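Local coordinates for protein RNA polymerase sigma-H factor (Fusobacterium nucleatum subsp. nucleatum, PDB 3MZY) that probably acts as a sigma-70 family initiation factor that directs RNA polymerase to specific promoter sites and is then released, at residues 134-137 / 138-142; 31-34 / 35-39. One frame throughout, in Å; residues are numbered along the deposited sequence.

Contact 1 (134-137 / 138-142); sequences LSKN and LKSID
A tight inter-helix turn and the helix N-terminus that follows it make this local, surface contact, in which Asn137 meets Ser140 and Ile141 while Leu134 and Lys136 close on Ile141. It joins the end of helix 127-134 to the start of helix 138-159. Asn137 occupies the N-cap position, and its backbone carbonyl serves the first turn: Ile141 N donates to Asn137 O at 3.3 Å in the carbonyl plane, with an N-H...O angle of 145°. Ser140 N makes a second, weak bond to Asn137 O at 3.1 Å, bent to 121°, so one acceptor takes two amides of the new helix. The Asn137 CG stands between backbone N and carbonyl carbon (chi1 71°), which puts the side-chain amide group near Ser140, though its orientation is doubtful.

The apolar half of the contact gathers at one methyl. Ile141 CD1 lies 3.8 Å from Lys136 CB and 4.1 Å from Leu134 CD1, the leucine and isoleucine side chains crossing at a slant. Lys136 touches through CB, while its bent chain carries the ammonium group away; the lysine makes a cation-pi contact with Phe113. Ile141, buried, also packs on Phe113 and Val117 of helix 112-121 and on Tyr127 and Ile130 of helix 127-134. At Ser135 the chain leaves the first helix with positive phi in a Schellman motif. Helices 112-121, 127-134 and 138-159 with this short turn resemble the helix-turn-helix of sigma factor region 4, which would make 138-159 the probable recognition helix.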
loop_
_atom_site.group_PDB
_atom_site.type_symbol
_atom_site.label_atom_id
_atom_site.label_comp_id
_atom_site.label_asym_id
_atom_site.label_seq_id
_atom_site.Cartn_x
_atom_site.Cartn_y
_atom_site.Cartn_z
ATOM N N LEU A 134 -2.863 6.236 -16.048
ATOM C CA LEU A 134 -4.081 7.024 -15.839
ATOM C C LEU A 134 -4.146 8.309 -16.663
ATOM O O LEU A 134 -5.119 9.067 -16.560
ATOM C CB LEU A 134 -4.249 7.359 -14.354
ATOM C CG LEU A 134 -4.374 6.180 -13.385
ATOM C CD1 LEU A 134 -4.316 6.675 -11.960
ATOM C CD2 LEU A 134 -5.653 5.354 -13.653
ATOM N N SER A 135 -3.109 8.546 -17.467
ATOM C CA SER A 135 -2.961 9.785 -18.225
ATOM C C SER A 135 -3.157 10.963 -17.282
ATOM O O SER A 135 -4.010 11.833 -17.500
ATOM C CB SER A 135 -3.934 9.824 -19.400
ATOM O OG SER A 135 -3.751 8.675 -20.217
ATOM N N LYS A 136 -2.377 10.952 -16.208
ATOM C CA LYS A 136 -2.389 12.030 -15.234
ATOM C C LYS A 136 -0.976 12.504 -15.137
ATOM O O LYS A 136 -0.066 11.784 -15.536
ATOM C CB LYS A 136 -2.880 11.530 -13.864
ATOM C CG LYS A 136 -4.369 11.203 -13.798
ATOM C CD LYS A 136 -5.188 12.283 -14.448
ATOM C CE LYS A 136 -6.675 12.158 -14.132
ATOM N NZ LYS A 136 -7.049 13.055 -13.001
ATOM N N ASN A 137 -0.758 13.709 -14.636
ATOM C CA ASN A 137 0.627 14.150 -14.461
ATOM C C ASN A 137 1.274 13.636 -13.173
ATOM O O ASN A 137 0.582 13.279 -12.222
ATOM C CB ASN A 137 0.822 15.657 -14.716
ATOM C CG ASN A 137 0.210 16.553 -13.644
ATOM O OD1 ASN A 137 0.202 17.786 -13.796
ATOM N ND2 ASN A 137 -0.291 15.963 -12.567
ATOM N N LEU A 138 2.597 13.546 -13.181
ATOM C CA LEU A 138 3.374 13.014 -12.060
ATOM C C LEU A 138 2.986 13.607 -10.707
ATOM O O LEU A 138 2.777 12.868 -9.753
ATOM C CB LEU A 138 4.880 13.206 -12.316
ATOM C CG LEU A 138 5.717 12.142 -13.059
ATOM C CD1 LEU A 138 5.064 11.558 -14.327
ATOM C CD2 LEU A 138 7.106 12.687 -13.401
ATOM N N LYS A 139 2.886 14.932 -10.632
ATOM C CA LYS A 139 2.672 15.626 -9.365
ATOM C C LYS A 139 1.364 15.175 -8.759
ATOM O O LYS A 139 1.252 14.963 -7.559
ATOM C CB LYS A 139 2.628 17.134 -9.582
ATOM C CG LYS A 139 2.436 17.943 -8.314
ATOM C CD LYS A 139 2.116 19.398 -8.643
ATOM C CE LYS A 139 2.645 20.350 -7.574
ATOM N NZ LYS A 139 3.998 20.861 -7.937
ATOM N N SER A 140 0.374 15.031 -9.620
ATOM C CA SER A 140 -0.952 14.654 -9.209
ATOM C C SER A 140 -0.982 13.241 -8.620
ATOM O O SER A 140 -1.738 12.980 -7.690
ATOM C CB SER A 140 -1.883 14.789 -10.401
ATOM O OG SER A 140 -2.800 13.735 -10.448
ATOM N N ILE A 141 -0.156 12.340 -9.154
ATOM C CA ILE A 141 -0.120 10.968 -8.672
ATOM C C ILE A 141 0.605 10.934 -7.329
ATOM O O ILE A 141 0.175 10.280 -6.379
ATOM C CB ILE A 141 0.573 10.013 -9.703
ATOM C CG1 ILE A 141 -0.247 9.914 -10.997
ATOM C CG2 ILE A 141 0.836 8.612 -9.099
ATOM C CD1 ILE A 141 -1.696 9.569 -10.802
ATOM N N ASP A 142 1.713 11.656 -7.275
ATOM C CA ASP A 142 2.521 11.739 -6.090
ATOM C C ASP A 142 1.717 12.250 -4.899
ATOM O O ASP A 142 1.832 11.721 -3.799
ATOM C CB ASP A 142 3.705 12.652 -6.354
ATOM C CG ASP A 142 4.668 12.684 -5.210
ATOM O OD1 ASP A 142 5.387 11.682 -5.017
ATOM O OD2 ASP A 142 4.707 13.715 -4.504
#

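Contact 2 (31-34 / 35-39); sequences SFAF and LCIRR
Phe32 and Cys36, one turn apart on the alpha-helix 29-50, form a sulfur-aromatic contact within the sequence range of sigma-70 region 2. Cys36 SG sits over one face of the Phe32 ring, 3.7 Å from the centroid and displaced toward the rim on the CZ side. Placed beside its backbone N (chi1 -62°), Cys36 SG reaches back toward the preceding turn and over the ring, while Phe32 CG lies opposite its own backbone N.

Backbone hydrogen bonding is regular i to i+4 throughout. Leu35 N, Cys36 N, Ile37 N and Arg38 N donate in turn to the carbonyls of Ser31, Phe32, Ala33 and Phe34. The straightest is Cys36 N to Phe32 O, 3.0 Å at 178°, so the pair that shares the sulfur-aromatic contact is also joined through the main chain.

Apolar packing marks the buried side, where Ala33 CB meets Ile37 CD1 at 4.1 Å. Helix 8-21 covers this face: Ala18 touches Phe32, Ala33 and Cys36, and Leu15 touches Ile37.

Away from that interface Phe34 and Arg38 run side by side in the same direction, their ring and guanidinium planes 29° apart. The guanidinium is held by Arg38 NH2 bonding to Gly124 O, while the aliphatic part of the chain does the touching, with Arg38 CD 3.4 Å from Phe34 CE1.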
loop_
_atom_site.group_PDB
_atom_site.type_symbol
_atom_site.label_atom_id
_atom_site.label_comp_id
_atom_site.label_asym_id
_atom_site.label_seq_id
_atom_site.Cartn_x
_atom_site.Cartn_y
_atom_site.Cartn_z
ATOM N N SER A 31 8.732 6.354 -3.684
ATOM C CA SER A 31 9.745 5.344 -3.976
ATOM C C SER A 31 9.907 4.340 -2.837
ATOM O O SER A 31 10.238 3.180 -3.063
ATOM C CB SER A 31 11.085 5.981 -4.363
ATOM O OG SER A 31 11.403 7.043 -3.491
ATOM N N PHE A 32 9.643 4.765 -1.607
ATOM C CA PHE A 32 9.737 3.822 -0.492
ATOM C C PHE A 32 8.606 2.800 -0.590
ATOM O O PHE A 32 8.816 1.601 -0.383
ATOM C CB PHE A 32 9.781 4.520 0.888
ATOM C CG PHE A 32 9.989 3.556 2.047
ATOM C CD1 PHE A 32 11.197 2.851 2.183
ATOM C CD2 PHE A 32 8.971 3.331 2.989
ATOM C CE1 PHE A 32 11.396 1.944 3.246
ATOM C CE2 PHE A 32 9.161 2.435 4.054
ATOM C CZ PHE A 32 10.378 1.741 4.182
ATOM N N ALA A 33 7.425 3.274 -0.947
ATOM C CA ALA A 33 6.278 2.400 -1.109
ATOM C C ALA A 33 6.527 1.377 -2.213
ATOM O O ALA A 33 6.263 0.179 -2.039
ATOM C CB ALA A 33 5.025 3.214 -1.383
ATOM N N PHE A 34 7.081 1.860 -3.327
ATOM C CA PHE A 34 7.366 1.046 -4.509
ATOM C C PHE A 34 8.343 -0.069 -4.126
ATOM O O PHE A 34 8.123 -1.244 -4.441
ATOM C CB PHE A 34 7.899 1.967 -5.624
ATOM C CG PHE A 34 8.442 1.245 -6.844
ATOM C CD1 PHE A 34 7.587 0.617 -7.755
ATOM C CD2 PHE A 34 9.818 1.249 -7.112
ATOM C CE1 PHE A 34 8.117 -0.030 -8.912
ATOM C CE2 PHE A 34 10.342 0.613 -8.256
ATOM C CZ PHE A 34 9.501 -0.025 -9.149
ATOM N N LEU A 35 9.395 0.301 -3.406
ATOM C CA LEU A 35 10.325 -0.673 -2.832
ATOM C C LEU A 35 9.666 -1.760 -1.953
ATOM O O LEU A 35 9.781 -2.956 -2.264
ATOM C CB LEU A 35 11.440 0.051 -2.069
ATOM C CG LEU A 35 12.830 0.165 -2.707
ATOM C CD1 LEU A 35 13.842 -0.636 -1.892
ATOM C CD2 LEU A 35 12.889 -0.211 -4.226
ATOM N N CYS A 36 8.970 -1.342 -0.883
ATOM C CA CYS A 36 8.313 -2.284 0.038
ATOM C C CYS A 36 7.316 -3.167 -0.669
ATOM O O CYS A 36 7.253 -4.372 -0.404
ATOM C CB CYS A 36 7.623 -1.572 1.201
ATOM S SG CYS A 36 8.787 -0.652 2.230
ATOM N N ILE A 37 6.556 -2.572 -1.581
ATOM C CA ILE A 37 5.515 -3.304 -2.275
ATOM C C ILE A 37 6.079 -4.389 -3.190
ATOM O O ILE A 37 5.563 -5.509 -3.221
ATOM C CB ILE A 37 4.558 -2.356 -3.011
ATOM C CG1 ILE A 37 3.653 -1.662 -1.983
ATOM C CG2 ILE A 37 3.753 -3.130 -4.061
ATOM C CD1 ILE A 37 3.099 -0.299 -2.415
ATOM N N ARG A 38 7.171 -4.093 -3.884
ATOM C CA ARG A 38 7.753 -5.122 -4.737
ATOM C C ARG A 38 8.542 -6.153 -3.940
ATOM O O ARG A 38 8.619 -7.303 -4.347
ATOM C CB ARG A 38 8.559 -4.514 -5.886
ATOM C CG ARG A 38 7.666 -3.724 -6.869
ATOM C CD ARG A 38 8.435 -3.308 -8.110
ATOM N NE ARG A 38 8.820 -4.430 -8.974
ATOM C CZ ARG A 38 8.022 -4.988 -9.889
ATOM N NH1 ARG A 38 8.466 -5.991 -10.631
ATOM N NH2 ARG A 38 6.779 -4.553 -10.058
ATOM N N ARG A 39 9.090 -5.762 -2.789
ATOM C CA ARG A 39 9.788 -6.744 -1.934
ATOM C C ARG A 39 8.773 -7.786 -1.465
ATOM O O ARG A 39 9.035 -8.982 -1.568
ATOM C CB ARG A 39 10.549 -6.101 -0.752
#

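How the contacts relate
Both contacts are local, but they belong to different parts of an all-helical chain. Contact 2 lies within the continuous helix 29-50, nearer the middle of the molecule and partly buried; contact 1 sits at the surface, where one helix ends and another begins. Their chemistry follows: an unbroken series of i to i+4 bonds with a sulfur-ring contact in 31-39, against a helix start in 134-142 where one carbonyl takes an amide bond and a second, weak one, beside a cluster round a single isoleucine methyl. The centres are about 18 Å apart and the nearest atoms about 6 Å, without touching. Asp142 OD1 nevertheless hydrogen-bonds Ser30 OG, linking the two helices just beside contact 2.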